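Local atomic coordinates of glycoside hydrolase (Streptococcus pneumoniae serotype 4, PDB entry 6ORH), a protein that probably hydrolyses alpha-L-fucosidic linkages of host-derived glycans, as a glycoside hydrolase of family 29 with a C-terminal F5/8 type C domain. Residues Asn320-Glu325 with Phe376-Leu381; Glu280-Ser285 with Gly414-Leu419; Leu368-Pro373 with Ile445-Thr450; Leu292-Pro297 with Glu310-Phe315. The protein carries 2 engineered substitutions. All blocks are in the same frame, centred on the assembly; numbering follows the deposited sequence.

Contact 1. Residues Asn320-Glu325 with Phe376-Leu381; sequences NELYKE and FDVIEL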
# COMPACT_ATOMS: atom_id res chain seq x y z
N ASN A 320 9.13 -20.48 7.27
CA ASN A 320 10.09 -21.07 8.17
C ASN A 320 11.49 -20.57 7.80
O ASN A 320 12.29 -20.27 8.68
CB ASN A 320 9.96 -22.60 8.14
CG ASN A 320 8.66 -23.08 8.75
OD1 ASN A 320 7.86 -22.32 9.31
ND2 ASN A 320 8.40 -24.37 8.62
N GLU A 321 11.74 -20.44 6.49
CA GLU A 321 13.03 -19.95 6.00
C GLU A 321 13.21 -18.47 6.33
O GLU A 321 14.30 -18.05 6.74
CB GLU A 321 13.20 -20.24 4.51
CG GLU A 321 13.28 -21.73 4.20
CD GLU A 321 14.47 -22.50 4.79
OE1 GLU A 321 15.47 -21.86 5.17
OE2 GLU A 321 14.38 -23.74 4.85
N LEU A 322 12.15 -17.66 6.15
CA LEU A 322 12.24 -16.23 6.43
C LEU A 322 12.76 -16.00 7.84
O LEU A 322 13.61 -15.13 8.08
CB LEU A 322 10.82 -15.62 6.30
CG LEU A 322 10.71 -14.15 6.72
CD1 LEU A 322 11.41 -13.26 5.69
CD2 LEU A 322 9.24 -13.77 6.79
N TYR A 323 12.18 -16.72 8.81
CA TYR A 323 12.42 -16.45 10.21
C TYR A 323 13.58 -17.28 10.77
O TYR A 323 13.86 -17.20 11.95
CB TYR A 323 11.16 -16.80 11.01
CG TYR A 323 9.99 -15.90 10.75
CD1 TYR A 323 10.06 -14.53 10.97
CD2 TYR A 323 8.80 -16.44 10.29
CE1 TYR A 323 8.95 -13.72 10.75
CE2 TYR A 323 7.69 -15.65 10.08
CZ TYR A 323 7.77 -14.28 10.30
OH TYR A 323 6.64 -13.54 10.06
N LYS A 324 14.28 -18.03 9.90
CA LYS A 324 15.33 -18.95 10.33
C LYS A 324 16.39 -18.22 11.16
O LYS A 324 16.83 -18.71 12.20
CB LYS A 324 15.87 -19.64 9.07
CG LYS A 324 16.98 -20.67 9.28
CD LYS A 324 17.24 -21.46 8.00
CE LYS A 324 17.66 -22.90 8.23
NZ LYS A 324 17.37 -23.75 7.04
N GLU A 325 16.79 -17.02 10.72
CA GLU A 325 17.78 -16.27 11.47
C GLU A 325 17.38 -14.81 11.61
O GLU A 325 17.25 -14.09 10.61
CB GLU A 325 19.16 -16.36 10.81
CG GLU A 325 20.23 -15.84 11.74
CD GLU A 325 21.63 -15.67 11.17
OE1 GLU A 325 21.86 -16.07 10.01
OE2 GLU A 325 22.48 -15.11 11.90
N PHE A 376 20.13 -8.12 4.55
CA PHE A 376 18.74 -8.26 4.97
C PHE A 376 17.83 -7.45 4.05
O PHE A 376 18.28 -6.59 3.29
CB PHE A 376 18.60 -7.88 6.44
CG PHE A 376 19.09 -6.47 6.73
CD1 PHE A 376 18.25 -5.38 6.57
CD2 PHE A 376 20.38 -6.25 7.17
CE1 PHE A 376 18.69 -4.09 6.83
CE2 PHE A 376 20.84 -4.97 7.42
CZ PHE A 376 19.99 -3.89 7.25
N ASP A 377 16.52 -7.73 4.12
CA ASP A 377 15.53 -6.98 3.35
C ASP A 377 14.21 -6.90 4.12
O ASP A 377 13.23 -6.46 3.53
CB ASP A 377 15.30 -7.55 1.95
CG ASP A 377 14.87 -9.02 1.89
OD1 ASP A 377 14.85 -9.70 2.94
OD2 ASP A 377 14.65 -9.49 0.77
N VAL A 378 14.21 -7.33 5.39
CA VAL A 378 13.01 -7.22 6.22
C VAL A 378 13.40 -6.73 7.60
O VAL A 378 14.28 -7.29 8.25
CB VAL A 378 12.25 -8.55 6.35
CG1 VAL A 378 10.94 -8.32 7.13
CG2 VAL A 378 11.95 -9.17 5.00
N ILE A 379 12.66 -5.73 8.11
CA ILE A 379 12.75 -5.37 9.52
C ILE A 379 11.42 -5.71 10.21
O ILE A 379 10.38 -5.53 9.60
CB ILE A 379 13.18 -3.90 9.74
CG1 ILE A 379 13.52 -3.62 11.21
CG2 ILE A 379 12.11 -2.94 9.19
CD1 ILE A 379 14.17 -2.27 11.52
N GLU A 380 11.48 -6.27 11.43
CA GLU A 380 10.29 -6.52 12.24
C GLU A 380 10.35 -5.66 13.50
O GLU A 380 11.38 -5.59 14.19
CB GLU A 380 10.20 -8.01 12.61
CG GLU A 380 9.06 -8.29 13.61
CD GLU A 380 9.02 -9.75 14.06
OE1 GLU A 380 9.41 -10.62 13.28
OE2 GLU A 380 8.57 -10.01 15.21
N LEU A 381 9.24 -4.97 13.83
CA LEU A 381 9.11 -4.19 15.06
C LEU A 381 7.86 -4.71 15.77
O LEU A 381 6.89 -5.09 15.09
CB LEU A 381 8.89 -2.72 14.69
CG LEU A 381 9.93 -2.04 13.79
CD1 LEU A 381 9.51 -0.60 13.50
CD2 LEU A 381 11.31 -2.07 14.44

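Contact 2. Residues Glu280-Ser285 with Gly414-Leu419; sequences EIYFHS and GYKRLL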
# COMPACT_ATOMS: atom_id res chain seq x y z
N GLU A 280 2.70 -11.95 -0.75
CA GLU A 280 2.24 -10.57 -0.71
C GLU A 280 1.13 -10.41 0.32
O GLU A 280 1.18 -9.47 1.14
CB GLU A 280 1.80 -10.04 -2.08
CG GLU A 280 3.00 -9.94 -3.04
CD GLU A 280 4.16 -9.13 -2.50
OE1 GLU A 280 5.24 -9.71 -2.32
OE2 GLU A 280 3.96 -7.92 -2.22
N ILE A 281 0.15 -11.34 0.29
CA ILE A 281 -0.92 -11.33 1.28
C ILE A 281 -0.32 -11.37 2.69
O ILE A 281 -0.77 -10.63 3.58
CB ILE A 281 -1.90 -12.49 0.98
CG1 ILE A 281 -2.72 -12.16 -0.27
CG2 ILE A 281 -2.79 -12.75 2.20
CD1 ILE A 281 -3.44 -13.35 -0.90
N TYR A 282 0.65 -12.27 2.92
CA TYR A 282 1.22 -12.44 4.24
C TYR A 282 1.81 -11.12 4.75
O TYR A 282 1.54 -10.70 5.88
CB TYR A 282 2.27 -13.56 4.19
CG TYR A 282 2.86 -13.89 5.53
CD1 TYR A 282 2.13 -14.58 6.48
CD2 TYR A 282 4.15 -13.50 5.86
CE1 TYR A 282 2.67 -14.87 7.72
CE2 TYR A 282 4.72 -13.81 7.09
CZ TYR A 282 3.97 -14.51 8.02
OH TYR A 282 4.51 -14.84 9.22
N PHE A 283 2.59 -10.44 3.89
CA PHE A 283 3.22 -9.21 4.36
C PHE A 283 2.20 -8.10 4.61
O PHE A 283 2.51 -7.17 5.38
CB PHE A 283 4.32 -8.77 3.38
CG PHE A 283 5.63 -9.47 3.64
CD1 PHE A 283 6.47 -9.04 4.66
CD2 PHE A 283 6.02 -10.56 2.86
CE1 PHE A 283 7.66 -9.70 4.93
CE2 PHE A 283 7.23 -11.20 3.12
CZ PHE A 283 8.05 -10.78 4.16
N HIS A 284 1.04 -8.16 3.94
CA HIS A 284 0.02 -7.11 4.09
C HIS A 284 -1.05 -7.47 5.12
O HIS A 284 -1.98 -6.67 5.31
CB HIS A 284 -0.60 -6.76 2.74
CG HIS A 284 0.36 -6.07 1.83
ND1 HIS A 284 1.15 -6.76 0.93
CD2 HIS A 284 0.67 -4.77 1.67
CE1 HIS A 284 1.91 -5.92 0.26
NE2 HIS A 284 1.64 -4.69 0.69
N SER A 285 -0.88 -8.61 5.83
CA SER A 285 -1.86 -9.02 6.82
C SER A 285 -1.11 -9.24 8.13
O SER A 285 -0.96 -8.34 8.95
CB SER A 285 -2.69 -10.25 6.33
OG SER A 285 -1.82 -11.32 5.98
N GLY A 414 1.85 -1.83 15.87
CA GLY A 414 0.88 -2.80 16.36
C GLY A 414 1.55 -4.02 17.01
O GLY A 414 2.69 -3.93 17.50
N TYR A 415 0.87 -5.17 16.96
CA TYR A 415 1.40 -6.37 17.57
C TYR A 415 2.73 -6.76 16.92
O TYR A 415 3.67 -7.23 17.58
CB TYR A 415 0.41 -7.53 17.39
CG TYR A 415 0.80 -8.73 18.21
CD1 TYR A 415 0.42 -8.81 19.54
CD2 TYR A 415 1.55 -9.74 17.63
CE1 TYR A 415 0.81 -9.89 20.31
CE2 TYR A 415 1.95 -10.83 18.39
CZ TYR A 415 1.59 -10.88 19.74
OH TYR A 415 1.90 -11.96 20.52
N LYS A 416 2.76 -6.62 15.59
CA LYS A 416 3.93 -7.01 14.82
C LYS A 416 3.84 -6.35 13.46
O LYS A 416 2.82 -6.44 12.78
CB LYS A 416 3.90 -8.53 14.62
CG LYS A 416 4.90 -9.09 13.62
CD LYS A 416 4.90 -10.62 13.70
CE LYS A 416 5.68 -11.30 12.58
NZ LYS A 416 5.69 -12.77 12.78
N ARG A 417 4.94 -5.69 13.05
CA ARG A 417 5.00 -5.04 11.76
C ARG A 417 6.25 -5.57 11.05
O ARG A 417 7.35 -5.51 11.61
CB ARG A 417 5.14 -3.52 11.94
CG ARG A 417 5.27 -2.70 10.66
CD ARG A 417 3.96 -2.73 9.87
NE ARG A 417 4.08 -2.22 8.50
CZ ARG A 417 3.71 -1.02 8.10
NH1 ARG A 417 3.31 -0.08 8.97
NH2 ARG A 417 3.79 -0.74 6.81
N LEU A 418 6.04 -6.12 9.86
CA LEU A 418 7.15 -6.46 8.97
C LEU A 418 7.22 -5.34 7.95
O LEU A 418 6.18 -4.83 7.48
CB LEU A 418 6.90 -7.81 8.30
CG LEU A 418 6.77 -8.98 9.28
CD1 LEU A 418 6.34 -10.26 8.54
CD2 LEU A 418 8.09 -9.21 10.02
N LEU A 419 8.42 -4.81 7.76
CA LEU A 419 8.57 -3.85 6.69
C LEU A 419 9.71 -4.26 5.75
O LEU A 419 10.84 -4.42 6.21
CB LEU A 419 8.85 -2.50 7.35
CG LEU A 419 9.04 -1.35 6.37
CD1 LEU A 419 7.70 -0.99 5.70
CD2 LEU A 419 9.58 -0.15 7.14
O HOH W 1 4.74 -5.65 5.53

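Contact 3. Residues Leu368-Pro373 with Ile445-Thr450; sequences LDLGSP and ISLYKT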
# COMPACT_ATOMS: atom_id res chain seq x y z
N LEU A 368 20.97 0.55 15.73
CA LEU A 368 21.47 -0.80 15.95
C LEU A 368 22.83 -0.90 15.27
O LEU A 368 22.98 -0.47 14.13
CB LEU A 368 20.54 -1.85 15.32
CG LEU A 368 19.29 -2.18 16.13
CD1 LEU A 368 18.29 -1.04 16.03
CD2 LEU A 368 18.64 -3.46 15.63
N ASP A 369 23.79 -1.53 15.98
CA ASP A 369 25.07 -1.91 15.41
C ASP A 369 25.17 -3.43 15.44
O ASP A 369 25.23 -4.01 16.51
CB ASP A 369 26.22 -1.27 16.21
CG ASP A 369 27.60 -1.58 15.63
OD1 ASP A 369 27.71 -2.46 14.75
OD2 ASP A 369 28.57 -0.92 16.07
N LEU A 370 25.12 -4.06 14.26
CA LEU A 370 25.08 -5.50 14.13
C LEU A 370 26.45 -6.10 14.41
O LEU A 370 26.56 -7.33 14.55
CB LEU A 370 24.61 -5.89 12.72
CG LEU A 370 23.26 -5.32 12.29
CD1 LEU A 370 22.88 -5.87 10.93
CD2 LEU A 370 22.19 -5.67 13.32
N GLY A 371 27.47 -5.24 14.49
CA GLY A 371 28.82 -5.69 14.85
C GLY A 371 29.66 -6.09 13.63
O GLY A 371 30.89 -6.09 13.70
N SER A 372 28.98 -6.46 12.55
CA SER A 372 29.57 -6.76 11.25
C SER A 372 28.51 -6.53 10.17
O SER A 372 27.33 -6.45 10.50
CB SER A 372 30.12 -8.17 11.22
OG SER A 372 29.07 -9.13 11.28
N PRO A 373 28.88 -6.32 8.88
CA PRO A 373 27.88 -6.16 7.82
C PRO A 373 27.09 -7.45 7.62
O PRO A 373 27.66 -8.55 7.59
CB PRO A 373 28.69 -5.79 6.56
CG PRO A 373 30.10 -5.50 7.04
CD PRO A 373 30.26 -6.20 8.38
N ILE A 445 13.16 -5.69 18.00
CA ILE A 445 13.51 -5.34 16.64
C ILE A 445 14.29 -6.52 16.07
O ILE A 445 15.25 -6.97 16.72
CB ILE A 445 14.34 -4.04 16.53
CG1 ILE A 445 13.58 -2.81 17.05
CG2 ILE A 445 14.81 -3.82 15.10
CD1 ILE A 445 14.48 -1.66 17.42
N SER A 446 13.82 -7.06 14.95
CA SER A 446 14.44 -8.19 14.26
C SER A 446 14.73 -7.82 12.81
O SER A 446 14.10 -6.92 12.26
CB SER A 446 13.58 -9.45 14.37
OG SER A 446 13.43 -9.82 15.75
N LEU A 447 15.70 -8.51 12.19
CA LEU A 447 16.05 -8.34 10.79
C LEU A 447 16.14 -9.71 10.14
O LEU A 447 16.68 -10.65 10.74
CB LEU A 447 17.43 -7.65 10.68
CG LEU A 447 17.48 -6.19 11.11
CD1 LEU A 447 18.93 -5.72 11.23
CD2 LEU A 447 16.71 -5.32 10.12
N TYR A 448 15.59 -9.80 8.93
CA TYR A 448 15.60 -11.05 8.17
C TYR A 448 15.93 -10.82 6.71
O TYR A 448 15.76 -9.72 6.15
CB TYR A 448 14.24 -11.76 8.21
CG TYR A 448 13.61 -11.85 9.58
CD1 TYR A 448 14.09 -12.71 10.56
CD2 TYR A 448 12.48 -11.09 9.88
CE1 TYR A 448 13.50 -12.82 11.81
CE2 TYR A 448 11.88 -11.18 11.12
CZ TYR A 448 12.38 -12.03 12.09
OH TYR A 448 11.81 -12.11 13.32
N LYS A 449 16.38 -11.91 6.07
CA LYS A 449 16.48 -11.99 4.63
C LYS A 449 15.41 -12.94 4.09
O LYS A 449 15.37 -14.12 4.46
CB LYS A 449 17.88 -12.51 4.25
CG LYS A 449 18.13 -12.63 2.75
CD LYS A 449 17.95 -11.34 1.98
CE LYS A 449 17.91 -11.53 0.48
NZ LYS A 449 16.63 -12.11 0.01
N THR A 450 14.60 -12.45 3.14
CA THR A 450 13.60 -13.28 2.49
C THR A 450 14.27 -14.41 1.72
O THR A 450 15.36 -14.25 1.18
CB THR A 450 12.69 -12.49 1.54
OG1 THR A 450 13.43 -11.90 0.47
CG2 THR A 450 11.84 -11.44 2.22

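Contact 4. Residues Leu292-Pro297 with Glu310-Phe315; sequences LLLNIP and ERLYEF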
# COMPACT_ATOMS: atom_id res chain seq x y z
N LEU A 292 -4.11 -13.57 9.43
CA LEU A 292 -4.55 -14.02 8.12
C LEU A 292 -5.46 -15.22 8.31
O LEU A 292 -5.03 -16.13 9.03
CB LEU A 292 -3.29 -14.39 7.31
CG LEU A 292 -3.59 -15.07 5.97
CD1 LEU A 292 -4.38 -14.13 5.07
CD2 LEU A 292 -2.29 -15.51 5.29
N LEU A 293 -6.69 -15.11 7.78
CA LEU A 293 -7.65 -16.21 7.78
C LEU A 293 -7.81 -16.68 6.33
O LEU A 293 -8.50 -16.05 5.53
CB LEU A 293 -8.97 -15.72 8.40
CG LEU A 293 -10.16 -16.68 8.29
CD1 LEU A 293 -9.88 -18.02 8.98
CD2 LEU A 293 -11.41 -16.03 8.89
N LEU A 294 -7.11 -17.80 6.03
CA LEU A 294 -6.99 -18.27 4.65
C LEU A 294 -7.95 -19.43 4.44
O LEU A 294 -7.89 -20.40 5.16
CB LEU A 294 -5.55 -18.71 4.39
CG LEU A 294 -5.27 -19.21 2.96
CD1 LEU A 294 -5.40 -18.07 1.94
CD2 LEU A 294 -3.86 -19.83 2.91
N ASN A 295 -8.83 -19.28 3.45
CA ASN A 295 -9.85 -20.29 3.17
C ASN A 295 -9.33 -21.36 2.22
O ASN A 295 -8.78 -21.04 1.17
CB ASN A 295 -11.09 -19.65 2.54
CG ASN A 295 -12.10 -20.68 2.07
OD1 ASN A 295 -12.87 -21.25 2.86
ND2 ASN A 295 -12.16 -20.88 0.75
N ILE A 296 -9.52 -22.64 2.60
CA ILE A 296 -9.11 -23.79 1.80
C ILE A 296 -10.37 -24.65 1.63
O ILE A 296 -10.85 -25.20 2.62
CB ILE A 296 -8.03 -24.65 2.49
CG1 ILE A 296 -6.93 -23.82 3.17
CG2 ILE A 296 -7.49 -25.68 1.49
CD1 ILE A 296 -6.07 -23.13 2.18
N PRO A 297 -10.95 -24.72 0.41
CA PRO A 297 -12.23 -25.41 0.21
C PRO A 297 -12.08 -26.86 -0.21
O PRO A 297 -11.51 -27.17 -1.25
CB PRO A 297 -12.87 -24.62 -0.94
CG PRO A 297 -11.67 -24.16 -1.75
CD PRO A 297 -10.51 -23.99 -0.79
N GLU A 310 -0.10 -28.77 -1.75
CA GLU A 310 1.29 -28.51 -2.09
C GLU A 310 1.63 -27.05 -1.77
O GLU A 310 2.69 -26.78 -1.18
CB GLU A 310 1.49 -28.83 -3.57
CG GLU A 310 2.91 -28.64 -4.04
CD GLU A 310 3.07 -29.37 -5.36
OE1 GLU A 310 3.72 -30.45 -5.34
OE2 GLU A 310 2.50 -28.90 -6.39
N ARG A 311 0.71 -26.16 -2.11
CA ARG A 311 0.90 -24.72 -1.97
C ARG A 311 0.98 -24.34 -0.48
O ARG A 311 1.79 -23.49 -0.09
CB ARG A 311 -0.22 -24.01 -2.73
CG ARG A 311 -0.13 -22.49 -2.77
CD ARG A 311 1.14 -21.96 -3.41
NE ARG A 311 1.73 -22.73 -4.50
CZ ARG A 311 1.28 -22.80 -5.75
NH1 ARG A 311 0.17 -22.19 -6.11
NH2 ARG A 311 1.96 -23.51 -6.64
N LEU A 312 0.19 -25.00 0.37
CA LEU A 312 0.30 -24.71 1.80
C LEU A 312 1.65 -25.12 2.39
O LEU A 312 2.18 -24.42 3.25
CB LEU A 312 -0.85 -25.38 2.56
CG LEU A 312 -2.25 -24.88 2.26
CD1 LEU A 312 -3.24 -25.68 3.09
CD2 LEU A 312 -2.35 -23.38 2.58
N TYR A 313 2.21 -26.28 1.96
CA TYR A 313 3.53 -26.67 2.43
C TYR A 313 4.58 -25.68 1.91
O TYR A 313 5.48 -25.32 2.66
CB TYR A 313 3.85 -28.11 2.02
CG TYR A 313 3.17 -29.15 2.89
CD1 TYR A 313 3.68 -29.50 4.13
CD2 TYR A 313 1.97 -29.72 2.48
CE1 TYR A 313 3.04 -30.43 4.94
CE2 TYR A 313 1.31 -30.64 3.28
CZ TYR A 313 1.84 -30.98 4.51
OH TYR A 313 1.16 -31.87 5.30
N GLU A 314 4.41 -25.22 0.68
CA GLU A 314 5.38 -24.29 0.09
C GLU A 314 5.35 -22.98 0.89
O GLU A 314 6.38 -22.39 1.15
CB GLU A 314 5.02 -23.96 -1.36
CG GLU A 314 5.36 -25.11 -2.31
CD GLU A 314 4.92 -24.92 -3.75
OE1 GLU A 314 4.34 -23.86 -4.06
OE2 GLU A 314 5.15 -25.85 -4.56
N PHE A 315 4.15 -22.58 1.31
CA PHE A 315 4.00 -21.33 2.05
C PHE A 315 4.63 -21.47 3.43
O PHE A 315 5.32 -20.57 3.93
CB PHE A 315 2.51 -20.95 2.05
CG PHE A 315 2.07 -19.67 2.74
CD1 PHE A 315 2.87 -18.55 2.77
CD2 PHE A 315 0.77 -19.58 3.24
CE1 PHE A 315 2.44 -17.38 3.39
CE2 PHE A 315 0.32 -18.40 3.82
CZ PHE A 315 1.15 -17.30 3.91

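Contact 1. Residues Asn320-Glu325 with Phe376-Leu381
Y323 meets E380, and L322 meets V378, where the last turn of helix 306-322 of the TIM-barrel part rests on strand 378-382 of the F5/8 type C beta-sandwich. The contact is small and buried, with 93 Å² shared by the two segments.

E380 can be followed outward along its chain. CB packs on L418 CD2 in the neighbouring strand, and E380 CG lies 3.8 Å from the same L418 CD2. CG lies anti to the backbone N (chi1 173°), and the chain stays extended beyond it, which carries the carboxylate out to the Y323 ring. The two carboxylate oxygens then part company. OE1 stands 4.0 Å from Y323 CE1, and the ring and carboxylate planes are nearly perpendicular, 86° apart. The same OE1 is hydrogen-bonded to Y448 OH. OE2 forms salt bridges with R382 and K444. The charge is therefore buried with cationic partners and would probably stay ionised.

The Y323 ring is held on several sides. L322 CD2 lies 3.8 Å above the ring plane, toward the rim of one face. Y448 meets the ring edge-to-face, and Y323 OH bonds with Y282 OH and K416 NZ.

D377 and V378 both face Y448 in a classic beta bulge. V378 points its side chain toward the helix end. V378 and L322 cross at about a right angle, with L322 CD1 4.2 Å from V378 CG2.

Contact 2. Residues Glu280-Ser285 with Gly414-Leu419
L418 packs against F283 and Y282 in the C-terminal part of helix 275-284, where the TIM-barrel part meets strand 417-426 of the galactose-binding-like domain. L418 loses the most area here, 71 Å², and its side chain points toward the helix.

F283 takes L418 at the edge of its ring, near the ring plane. F283 CD1 is 3.9 Å from L418 CB, and F283 CE1 is 3.9 Å from L418 CD1. The two side chains cross at about a right angle. The same F283 ring has a cation-pi partner in R420.

Y282 is the residue before F283. With chi1 at -176° its CG stands beside the carbonyl carbon, which brings the ring obliquely to L418 CD1, the methyl F283 also touches. Y282 CE2 lies 4.2 Å from L418 CD1. Y282 OH and K416 NZ are both hydrogen-bonded to Y323 OH, and K416 NZ also forms a salt bridge with E22.

One water joins the two backbones. It donates to F283 O at 2.7 Å and to L418 O at 2.6 Å.

The direct contact is thus apolar, a leucine against two aromatic rings. Polar bridges run through Y323 OH and through the water, which supplies both carbonyl acceptors with a donor.

Contact 3. Residues Leu368-Pro373 with Ile445-Thr450
L368 meets I445, and L370 meets L447, across the core of the F5/8 type C beta-sandwich. All four side chains point toward the opposite strand. The backbones stay well apart: the CA atoms of L368 and I445 are 9.2 Å from each other, so the side chains fill the gap between two sheets.

In both pairs the side chains pass at a slant, and branch methyls make the contact. L368 uses both of its branches. Its CD2 lies 3.9 Å from I445 CG2, and its CD1 lies 4.1 Å from I445 CD1. L370 instead sets its fork round a single methyl. L447 CD1 is 3.9 Å from L370 CD2 and 4.0 Å from L370 CD1. L447 CD1 is anti to its own CA (chi2 168°), which leaves it as the leading atom.

Just past L370 the chain turns a corner. D369 OD1 accepts from G371 N at 2.8 Å, forming an Asx turn.

Strand 364-370 lies between strands 332-334 and 428-436 in one antiparallel sheet. Strand 441-448 lies in the other, beside 378-382. I379 of that neighbour packs on both I445 and L447, I429 of the first sheet touches both L370 and L447, and Y448 turns to L322 of helix 306-322.

Contact 4. Residues Leu292-Pro297 with Glu310-Phe315
L312 of helix 306-322 packs on I296 and L294, and F315, one turn further along, packs on L292. All five side chains are buried and point across the contact. Together the two segments bury 175 Å².

L312 carries the largest share. It reaches toward I296 tip to tip, with I296 CD1 3.7 Å from L312 CD2 and 3.9 Å from L312 CD1. L294 arrives differently. It slides past L312 from the opposite direction, and its CD2 touches L312 CD2 at 3.9 Å.

F315 offers its ring edge. L292 CD2 lies near the ring plane, 4.1 Å from F315 CZ. A chi1 of -180° turns F315 CG away from its own backbone N and sends the ring from the helix toward L292, whose side chain comes from the opposite direction.

This is the packing of a TIM barrel, in which an outer helix covers the strand that precedes it. Strand 292-295 pairs in parallel with 250-259 on one side and with 23-27, the first strand, on the other, and so closes the barrel. Alternate residues L292, L294 and I296 face the helix.

Further out, helix 275-284 fills in beside the contact. Its I281 packs on L292, L278 on L294 and L275 on F315. F315 also has a cation-pi partner in R319. On the flank beside helix 275-284, R311 NE donates to E314 OE1 at 2.9 Å within a salt bridge, and the N-H...O angle is 165°. R311 NH1 also bonds to the backbone O of K273.

N295 belongs to the inner side of the strand. Its OD1 bonds to H28 ND1, and its ND2 bonds to S259 OG and W264 O.

Contacts 1 and 2 join the barrel to the sandwich. Contact 3 lies in the sandwich core behind the same sheet, which holds strands 378-382, 417-426 and 441-448. Contacts 1 and 3 are closest, with centres 9 Å apart, and D377 OD2 lies 2.7 Å from T450 OG1. Contacts 1 and 2 are 12 Å apart, and their strands pair through I379 O and L419 N at 2.8 Å. Contact 4 shares helix 306-322 with contact 1, 20 Å away, and touches contact 2 where I281 CG2 meets L292 CD1 at 3.6 Å. Its L294 side chain is about 11 Å from a bound fucose. The E380 side chain is about 7 Å from that of T443, in a calcium site empty here.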